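Local coordinates for Lmo0135 protein (Listeria monocytogenes EGD-e, PDB 5ISU) that probably captures peptides outside the cell as the substrate-binding protein of an ABC transporter, at residues Val30-Tyr35 against Ile165-Asn171; Gln46-Ala50 against Pro174-Tyr180; Asp94-Val100 against Phe151-Lys156. One frame throughout, in Å; residues are numbered along the deposited sequence.

Interaction 1 (Val30-Tyr35 against Ile165-Asn171); sequences VINPNY and IEKSDKN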
loop_
_atom_site.group_PDB
_atom_site.type_symbol
_atom_site.label_atom_id
_atom_site.label_comp_id
_atom_site.label_asym_id
_atom_site.label_seq_id
_atom_site.Cartn_x
_atom_site.Cartn_y
_atom_site.Cartn_z
ATOM N N VAL A 30 5.863 14.831 7.120
ATOM C CA VAL A 30 6.964 15.435 6.376
ATOM C C VAL A 30 6.872 15.102 4.871
ATOM O O VAL A 30 6.993 13.943 4.478
ATOM C CB VAL A 30 8.310 14.965 6.946
ATOM C CG1 VAL A 30 9.464 15.651 6.230
ATOM C CG2 VAL A 30 8.369 15.249 8.445
ATOM N N ILE A 31 6.679 16.122 4.033
ATOM C CA ILE A 31 6.564 15.920 2.578
ATOM C C ILE A 31 7.962 15.763 1.952
ATOM O O ILE A 31 8.540 16.708 1.388
ATOM C CB ILE A 31 5.770 17.058 1.906
ATOM C CG1 ILE A 31 4.464 17.304 2.690
ATOM C CG2 ILE A 31 5.483 16.702 0.446
ATOM C CD1 ILE A 31 3.629 18.461 2.191
ATOM N N ASN A 32 8.482 14.543 2.063
ATOM C CA ASN A 32 9.818 14.191 1.587
ATOM C C ASN A 32 9.788 12.680 1.328
ATOM O O ASN A 32 9.539 11.899 2.251
ATOM C CB ASN A 32 10.863 14.574 2.653
ATOM C CG ASN A 32 12.305 14.395 2.176
ATOM O OD1 ASN A 32 12.692 13.344 1.666
ATOM N ND2 ASN A 32 13.106 15.422 2.366
ATOM N N PRO A 33 10.041 12.262 0.077
ATOM C CA PRO A 33 9.954 10.841 -0.289
ATOM C C PRO A 33 10.869 9.885 0.451
ATOM O O PRO A 33 10.650 8.677 0.395
ATOM C CB PRO A 33 10.272 10.842 -1.781
ATOM C CG PRO A 33 11.025 12.079 -2.017
ATOM C CD PRO A 33 10.456 13.088 -1.074
ATOM N N ASN A 34 11.908 10.399 1.095
ATOM C CA ASN A 34 12.782 9.538 1.902
ATOM C C ASN A 34 12.067 9.086 3.191
ATOM O O ASN A 34 12.507 8.148 3.826
ATOM C CB ASN A 34 14.096 10.262 2.283
ATOM C CG ASN A 34 15.088 10.358 1.135
ATOM O OD1 ASN A 34 14.772 10.071 -0.006
ATOM N ND2 ASN A 34 16.311 10.758 1.451
ATOM N N TYR A 35 10.968 9.747 3.560
ATOM C CA TYR A 35 10.256 9.417 4.803
ATOM C C TYR A 35 8.746 9.212 4.655
ATOM O O TYR A 35 8.143 8.549 5.490
ATOM C CB TYR A 35 10.527 10.520 5.845
ATOM C CG TYR A 35 12.013 10.753 6.047
ATOM C CD1 TYR A 35 12.752 9.945 6.906
ATOM C CD2 TYR A 35 12.686 11.747 5.335
ATOM C CE1 TYR A 35 14.112 10.131 7.060
ATOM C CE2 TYR A 35 14.039 11.945 5.484
ATOM C CZ TYR A 35 14.754 11.128 6.339
ATOM O OH TYR A 35 16.105 11.323 6.490
ATOM N N ILE A 165 17.590 15.427 7.800
ATOM C CA ILE A 165 16.710 15.722 6.691
ATOM C C ILE A 165 15.242 15.681 7.085
ATOM O O ILE A 165 14.485 16.560 6.674
ATOM C CB ILE A 165 16.978 14.791 5.486
ATOM C CG1 ILE A 165 18.422 14.972 5.004
ATOM C CG2 ILE A 165 16.019 15.104 4.342
ATOM C CD1 ILE A 165 18.851 14.010 3.917
ATOM N N GLU A 166 14.848 14.704 7.896
ATOM C CA GLU A 166 13.443 14.567 8.291
ATOM C C GLU A 166 12.889 15.796 9.054
ATOM O O GLU A 166 11.720 16.134 8.900
ATOM C CB GLU A 166 13.226 13.271 9.100
ATOM C CG GLU A 166 11.755 12.923 9.374
ATOM C CD GLU A 166 11.559 11.631 10.176
ATOM O OE1 GLU A 166 12.386 11.339 11.072
ATOM O OE2 GLU A 166 10.546 10.919 9.940
ATOM N N LYS A 167 13.723 16.463 9.851
ATOM C CA LYS A 167 13.285 17.623 10.653
ATOM C C LYS A 167 13.581 18.982 10.018
ATOM O O LYS A 167 13.076 19.991 10.491
ATOM C CB LYS A 167 13.883 17.568 12.081
ATOM C CG LYS A 167 13.144 16.662 13.070
ATOM C CD LYS A 167 12.954 15.243 12.541
ATOM C CE LYS A 167 12.327 14.294 13.556
ATOM N NZ LYS A 167 13.220 14.035 14.713
ATOM N N SER A 168 14.390 19.005 8.961
ATOM C CA SER A 168 14.762 20.257 8.276
ATOM C C SER A 168 13.570 21.131 7.875
ATOM O O SER A 168 12.585 20.639 7.316
ATOM C CB SER A 168 15.590 19.947 7.020
ATOM O OG SER A 168 15.912 21.124 6.295
ATOM N N ASP A 169 13.686 22.431 8.154
ATOM C CA ASP A 169 12.643 23.405 7.810
ATOM C C ASP A 169 12.526 23.576 6.288
ATOM O O ASP A 169 11.550 24.144 5.789
ATOM C CB ASP A 169 12.790 24.747 8.593
ATOM C CG ASP A 169 14.147 25.443 8.398
ATOM O OD1 ASP A 169 14.867 25.152 7.421
ATOM O OD2 ASP A 169 14.482 26.323 9.235
ATOM N N LYS A 170 13.497 23.044 5.547
ATOM C CA LYS A 170 13.404 23.044 4.080
ATOM C C LYS A 170 12.221 22.183 3.589
ATOM O O LYS A 170 11.750 22.360 2.453
ATOM C CB LYS A 170 14.718 22.580 3.456
ATOM C CG LYS A 170 15.829 23.605 3.596
ATOM C CD LYS A 170 17.152 23.090 3.066
ATOM C CE LYS A 170 18.246 24.135 3.225
ATOM N NZ LYS A 170 19.547 23.660 2.680
ATOM N N ASN A 171 11.752 21.251 4.431
ATOM C CA ASN A 171 10.589 20.410 4.090
ATOM C C ASN A 171 9.301 21.211 4.198
ATOM O O ASN A 171 8.261 20.735 3.757
ATOM C CB ASN A 171 10.486 19.177 4.985
ATOM C CG ASN A 171 11.614 18.201 4.755
ATOM O OD1 ASN A 171 11.822 17.729 3.638
ATOM N ND2 ASN A 171 12.333 17.870 5.816
#
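N32 ND2 bonds N171 OD1 across two loops, where an Asx turn in 30-35, closed by N34 N donating to N32 OD1, meets the 3-10 turn at 169-171. The chain is that of a family 5 extracellular solute-binding protein, and the contact joins the loop after strand 19-24 to the one leading toward strand 180-186.

The N32-N171 hydrogen bond is nearly straight (171°) at 2.9 Å from ND2 to OD1; the acceptor lies in the plane of the N32 amide, and the N-H meets a lone pair of N171 OD1. With OD1 of N32 taken up by the turn, both ends of that amide are held and its rotation is fixed. N171 is gripped likewise: its ND2 donates to I165 O at 2.7 Å and, weakly, to S168 O, tying the segment 165-171 into a compact bend.

The aromatic contact is made by Y35. E166 CB lies over one face of its ring, above the centre, 3.7 Å from the centroid in a CH-pi contact. An extended chain then carries the carboxylate over the CD1 side, its plane 23° from the ring's. The phenol oxygen bonds to Q108 O.

Van der Waals packing completes the contact. I165 CG2 lies at the ring edge, 3.9 Å from Y35 CE2. On V30 the branch anti to the backbone N (chi1 -177°) is the one that reaches the N171 amide, its CG1 methyl lying 3.6 Å from N171 CG.

Interaction 2 (Gln46-Ala50 against Pro174-Tyr180); sequences QAVYA and PIGSGPY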
loop_
_atom_site.group_PDB
_atom_site.type_symbol
_atom_site.label_atom_id
_atom_site.label_comp_id
_atom_site.label_asym_id
_atom_site.label_seq_id
_atom_site.Cartn_x
_atom_site.Cartn_y
_atom_site.Cartn_z
ATOM N N GLN A 46 2.776 12.739 -4.423
ATOM C CA GLN A 46 2.556 12.308 -5.806
ATOM C C GLN A 46 2.401 13.508 -6.737
ATOM O O GLN A 46 2.767 13.449 -7.902
ATOM C CB GLN A 46 1.301 11.444 -5.897
ATOM C CG GLN A 46 1.134 10.717 -7.214
ATOM C CD GLN A 46 2.184 9.653 -7.415
ATOM O OE1 GLN A 46 2.832 9.213 -6.462
ATOM N NE2 GLN A 46 2.336 9.207 -8.644
ATOM N N ALA A 47 1.868 14.598 -6.206
ATOM C CA ALA A 47 1.668 15.800 -6.994
ATOM C C ALA A 47 2.930 16.660 -7.063
ATOM O O ALA A 47 3.156 17.325 -8.044
ATOM C CB ALA A 47 0.527 16.611 -6.418
ATOM N N VAL A 48 3.767 16.601 -6.041
ATOM C CA VAL A 48 4.944 17.464 -5.953
ATOM C C VAL A 48 6.223 16.838 -6.483
ATOM O O VAL A 48 7.060 17.550 -7.038
ATOM C CB VAL A 48 5.128 17.944 -4.496
ATOM C CG1 VAL A 48 6.372 18.809 -4.338
ATOM C CG2 VAL A 48 3.875 18.701 -4.057
ATOM N N TYR A 49 6.368 15.520 -6.321
ATOM C CA TYR A 49 7.551 14.798 -6.778
ATOM C C TYR A 49 7.254 13.737 -7.833
ATOM O O TYR A 49 6.299 12.995 -7.717
ATOM C CB TYR A 49 8.201 14.078 -5.602
ATOM C CG TYR A 49 8.781 14.969 -4.525
ATOM C CD1 TYR A 49 7.979 15.485 -3.503
ATOM C CD2 TYR A 49 10.146 15.251 -4.495
ATOM C CE1 TYR A 49 8.523 16.268 -2.499
ATOM C CE2 TYR A 49 10.692 16.039 -3.502
ATOM C CZ TYR A 49 9.880 16.533 -2.508
ATOM O OH TYR A 49 10.428 17.305 -1.546
ATOM N N ALA A 50 8.128 13.650 -8.830
ATOM C CA ALA A 50 8.046 12.646 -9.863
ATOM C C ALA A 50 9.015 11.475 -9.525
ATOM O O ALA A 50 10.079 11.699 -8.939
ATOM C CB ALA A 50 8.408 13.258 -11.197
ATOM N N PRO A 174 8.746 22.336 0.163
ATOM C CA PRO A 174 9.334 21.285 -0.676
ATOM C C PRO A 174 9.540 21.610 -2.164
ATOM O O PRO A 174 8.620 22.048 -2.853
ATOM C CB PRO A 174 8.373 20.106 -0.496
ATOM C CG PRO A 174 7.083 20.712 -0.081
ATOM C CD PRO A 174 7.401 21.965 0.658
ATOM N N ILE A 175 10.773 21.406 -2.612
ATOM C CA ILE A 175 11.158 21.610 -3.994
ATOM C C ILE A 175 11.123 20.238 -4.660
ATOM O O ILE A 175 11.844 19.332 -4.254
ATOM C CB ILE A 175 12.556 22.238 -4.084
ATOM C CG1 ILE A 175 12.572 23.601 -3.372
ATOM C CG2 ILE A 175 12.986 22.398 -5.533
ATOM C CD1 ILE A 175 11.597 24.632 -3.922
ATOM N N GLY A 176 10.311 20.112 -5.705
ATOM C CA GLY A 176 10.146 18.840 -6.369
ATOM C C GLY A 176 10.304 18.874 -7.870
ATOM O O GLY A 176 10.824 19.839 -8.440
ATOM N N SER A 177 9.906 17.759 -8.482
ATOM C CA SER A 177 9.960 17.547 -9.921
ATOM C C SER A 177 8.582 17.173 -10.488
ATOM O O SER A 177 8.437 16.957 -11.694
ATOM C CB SER A 177 10.951 16.427 -10.216
ATOM O OG SER A 177 10.603 15.276 -9.465
ATOM N N GLY A 178 7.579 17.110 -9.616
ATOM C CA GLY A 178 6.228 16.742 -10.029
ATOM C C GLY A 178 5.500 17.866 -10.755
ATOM O O GLY A 178 6.020 18.967 -10.869
ATOM N N PRO A 179 4.282 17.588 -11.229
ATOM C CA PRO A 179 3.505 18.566 -11.991
ATOM C C PRO A 179 3.006 19.793 -11.252
ATOM O O PRO A 179 2.622 20.729 -11.912
ATOM C CB PRO A 179 2.325 17.748 -12.491
ATOM C CG PRO A 179 2.178 16.645 -11.506
ATOM C CD PRO A 179 3.575 16.296 -11.103
ATOM N N TYR A 180 3.002 19.776 -9.912
ATOM C CA TYR A 180 2.536 20.894 -9.094
ATOM C C TYR A 180 3.564 21.365 -8.063
ATOM O O TYR A 180 4.082 20.565 -7.275
ATOM C CB TYR A 180 1.175 20.547 -8.439
ATOM C CG TYR A 180 0.119 20.523 -9.511
ATOM C CD1 TYR A 180 -0.497 21.690 -9.930
ATOM C CD2 TYR A 180 -0.155 19.366 -10.205
ATOM C CE1 TYR A 180 -1.408 21.686 -10.974
ATOM C CE2 TYR A 180 -1.067 19.351 -11.243
ATOM C CZ TYR A 180 -1.690 20.502 -11.624
ATOM O OH TYR A 180 -2.573 20.467 -12.679
HETATM O O HOH W 1 12.611 18.510 -1.855
HETATM O O HOH W 2 11.538 13.806 -7.633
#
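G178 N donates to V48 O at 2.7 Å, the shortest of three direct hydrogen bonds between the end of helix 39-48 and the segment 174-180. It arrives from above the carbonyl plane, 52° out of it. Next to it Y180 N reaches A47 O at 3.1 Å, and A50 N, just past the helix, donates to S177 OG at 3.0 Å. The serine hydroxyl is turned between its backbone N and carbonyl carbon (chi1 54°), which brings OG to the A50 N-H; its own proton goes to a water that in turn donates to A50 O, so the side chain and the water together hold both polar groups of A50.

Two of the helix's last carbonyls, those of A47 and V48, are thus taken up by the chain entering strand 180-186, an edge strand of a four-stranded mixed sheet. The helix end is thereby docked beside that sheet, with L193 of the neighbouring strand touching A47, V48 and Y180.

CA-H...O contacts reinforce the backbone approach: G176 CA meets V48 O, and V48 CA meets Y180 O at 3.5 Å. Without side chains, G176 and G178 let the backbones close in, to 4.0 Å between Y49 CA and G178 CA. Outward lies the Y49 ring, with G176 CA over one face, displaced toward the rim. A second water joins Y49 OH to I175 O, and P174 CB packs 3.6 Å from Y49 OH.

Interaction 3 (Asp94-Val100 against Phe151-Lys156); sequences DDVVFTV and FFPIPK. With EDO (1,2-ethanediol), chain B.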
loop_
_atom_site.group_PDB
_atom_site.type_symbol
_atom_site.label_atom_id
_atom_site.label_comp_id
_atom_site.label_asym_id
_atom_site.label_seq_id
_atom_site.Cartn_x
_atom_site.Cartn_y
_atom_site.Cartn_z
ATOM N N ASP A 94 23.397 13.087 -10.404
ATOM C CA ASP A 94 23.931 13.494 -9.097
ATOM C C ASP A 94 22.846 13.551 -8.011
ATOM O O ASP A 94 23.137 13.323 -6.843
ATOM C CB ASP A 94 24.651 14.841 -9.189
ATOM C CG ASP A 94 25.981 14.762 -9.935
ATOM O OD1 ASP A 94 26.411 13.663 -10.328
ATOM O OD2 ASP A 94 26.609 15.824 -10.116
ATOM N N ASP A 95 21.605 13.870 -8.401
ATOM C CA ASP A 95 20.484 13.901 -7.462
ATOM C C ASP A 95 20.092 12.464 -7.074
ATOM O O ASP A 95 19.814 12.174 -5.906
ATOM C CB ASP A 95 19.294 14.626 -8.077
ATOM C CG ASP A 95 19.557 16.097 -8.285
ATOM O OD1 ASP A 95 19.846 16.789 -7.281
ATOM O OD2 ASP A 95 19.424 16.564 -9.446
ATOM N N VAL A 96 20.093 11.565 -8.055
ATOM C CA VAL A 96 19.779 10.162 -7.802
ATOM C C VAL A 96 20.822 9.581 -6.859
ATOM O O VAL A 96 20.472 8.971 -5.866
ATOM C CB VAL A 96 19.726 9.340 -9.106
ATOM C CG1 VAL A 96 19.436 7.873 -8.805
ATOM C CG2 VAL A 96 18.670 9.921 -10.055
ATOM N N VAL A 97 22.099 9.801 -7.167
ATOM C CA VAL A 97 23.205 9.319 -6.331
ATOM C C VAL A 97 23.091 9.872 -4.922
ATOM O O VAL A 97 23.248 9.127 -3.940
ATOM C CB VAL A 97 24.579 9.727 -6.904
ATOM C CG1 VAL A 97 25.717 9.352 -5.949
ATOM C CG2 VAL A 97 24.808 9.086 -8.264
ATOM N N PHE A 98 22.844 11.178 -4.828
ATOM C CA PHE A 98 22.706 11.818 -3.532
ATOM C C PHE A 98 21.531 11.240 -2.753
ATOM O O PHE A 98 21.632 11.027 -1.545
ATOM C CB PHE A 98 22.547 13.347 -3.660
ATOM C CG PHE A 98 22.074 13.996 -2.394
ATOM C CD1 PHE A 98 22.967 14.289 -1.380
ATOM C CD2 PHE A 98 20.728 14.258 -2.197
ATOM C CE1 PHE A 98 22.533 14.856 -0.200
ATOM C CE2 PHE A 98 20.277 14.819 -1.016
ATOM C CZ PHE A 98 21.182 15.119 -0.013
ATOM N N THR A 99 20.422 10.988 -3.431
ATOM C CA THR A 99 19.248 10.450 -2.733
ATOM C C THR A 99 19.533 9.071 -2.119
ATOM O O THR A 99 19.206 8.833 -0.952
ATOM C CB THR A 99 17.993 10.378 -3.621
ATOM O OG1 THR A 99 17.703 11.675 -4.180
ATOM C CG2 THR A 99 16.805 9.928 -2.788
ATOM N N VAL A 100 20.175 8.193 -2.886
ATOM C CA VAL A 100 20.496 6.851 -2.400
ATOM C C VAL A 100 21.470 6.919 -1.226
ATOM O O VAL A 100 21.287 6.210 -0.238
ATOM C CB VAL A 100 21.084 5.950 -3.508
ATOM C CG1 VAL A 100 21.600 4.616 -2.935
ATOM C CG2 VAL A 100 20.063 5.709 -4.590
ATOM N N PHE A 151 11.015 4.694 -6.781
ATOM C CA PHE A 151 11.999 5.660 -6.337
ATOM C C PHE A 151 11.760 7.107 -6.810
ATOM O O PHE A 151 11.702 7.382 -8.026
ATOM C CB PHE A 151 13.364 5.197 -6.854
ATOM C CG PHE A 151 14.517 5.909 -6.232
ATOM C CD1 PHE A 151 15.082 5.426 -5.071
ATOM C CD2 PHE A 151 15.042 7.049 -6.801
ATOM C CE1 PHE A 151 16.146 6.076 -4.470
ATOM C CE2 PHE A 151 16.111 7.700 -6.217
ATOM C CZ PHE A 151 16.669 7.204 -5.046
ATOM N N PHE A 152 11.680 8.020 -5.839
ATOM C CA PHE A 152 11.493 9.463 -6.081
ATOM C C PHE A 152 12.768 10.182 -5.635
ATOM O O PHE A 152 13.092 10.149 -4.456
ATOM C CB PHE A 152 10.313 10.021 -5.259
ATOM C CG PHE A 152 8.961 9.455 -5.625
ATOM C CD1 PHE A 152 8.568 8.207 -5.175
ATOM C CD2 PHE A 152 8.051 10.210 -6.369
ATOM C CE1 PHE A 152 7.304 7.698 -5.492
ATOM C CE2 PHE A 152 6.798 9.711 -6.700
ATOM C CZ PHE A 152 6.421 8.451 -6.255
ATOM N N PRO A 153 13.505 10.819 -6.563
ATOM C CA PRO A 153 14.696 11.504 -6.097
ATOM C C PRO A 153 14.409 12.822 -5.379
ATOM O O PRO A 153 13.331 13.430 -5.565
ATOM C CB PRO A 153 15.484 11.769 -7.388
ATOM C CG PRO A 153 14.489 11.729 -8.470
ATOM C CD PRO A 153 13.446 10.748 -8.032
ATOM N N ILE A 154 15.352 13.216 -4.519
ATOM C CA ILE A 154 15.284 14.514 -3.823
ATOM C C ILE A 154 16.430 15.394 -4.355
ATOM O O ILE A 154 17.341 14.895 -4.994
ATOM C CB ILE A 154 15.237 14.386 -2.280
ATOM C CG1 ILE A 154 16.500 13.733 -1.697
ATOM C CG2 ILE A 154 14.013 13.579 -1.880
ATOM C CD1 ILE A 154 16.502 13.681 -0.178
ATOM N N PRO A 155 16.338 16.714 -4.172
ATOM C CA PRO A 155 17.388 17.562 -4.746
ATOM C C PRO A 155 18.653 17.711 -3.883
ATOM O O PRO A 155 18.572 18.042 -2.702
ATOM C CB PRO A 155 16.684 18.896 -4.950
ATOM C CG PRO A 155 15.541 18.896 -4.008
ATOM C CD PRO A 155 15.152 17.483 -3.756
ATOM N N LYS A 156 19.805 17.472 -4.504
ATOM C CA LYS A 156 21.094 17.570 -3.846
ATOM C C LYS A 156 21.375 19.031 -3.438
ATOM O O LYS A 156 21.723 19.302 -2.282
ATOM C CB LYS A 156 22.182 17.017 -4.782
ATOM C CG LYS A 156 23.629 17.066 -4.282
ATOM C CD LYS A 156 24.543 16.421 -5.323
ATOM C CE LYS A 156 26.030 16.560 -5.005
ATOM N NZ LYS A 156 26.437 15.849 -3.761
HETATM C C1 EDO B . 26.685 12.672 -1.378
HETATM O O1 EDO B . 25.951 12.068 -0.310
HETATM C C2 EDO B . 26.518 11.834 -2.637
HETATM O O2 EDO B . 26.337 12.688 -3.767
#
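F151 pushes its ring against helix 93-104, where CZ lies 3.5 Å from T99 CG2 and 3.7 Å from V100 CG2, with V96 CG1 beyond CE2. F98, on the same helix, takes the next part of the segment: I154 CG1 meets the edge of its ring, while K156 CA sits over one face in a CH-pi contact, 4.0 Å from the ring centroid. I154 CG1 stands between its backbone N and carbonyl carbon (chi1 63°), which also puts it 3.4 Å from T99 OG1. Strands 121-129 and 132-136 back the helix through V96, V97 and V100.

I154 N donates to T99 OG1 at 2.8 Å, and that hydroxyl in turn donates a hydrogen bond to D95 O, which T99 N approaches from the other face of the carbonyl. One turn earlier on the helix, D95 OD1 accepts an almost straight bond (176°) from K156 N at 2.9 Å; OD2 is held by W85 NE1 and T92 N. K156 NZ forms a salt bridge with E160 OE2 and donates to O2 of an ethanediol, probably from the crystallisation liquor.

The K156-D95 bond ties the first turn of helix 156-159 to helix 93-104, and three N-H donors probably favour the charged carboxylate.

From the N terminus, the chain leaves strand 19-24 through 30-35, runs along helix 39-48 to 46-50, then passes two strands of the antiparallel sheet, helix 93-104 and the other three strands before coming back through 151-156, 165-171 and 174-180. Interaction 3 closes the innermost loop, 94 to 156, nested inside both others. Interaction 1 closes the loop from 30-35 to 165-171, joining the chain after strand 19-24 to that before strand 180-186; interaction 2 closes that from 46-50 to 174-180, joining the end of helix 39-48 to the start of strand 180-186. These two cross. P33 packs on Y49 and on I154, while F152 rests against Y49 and A50.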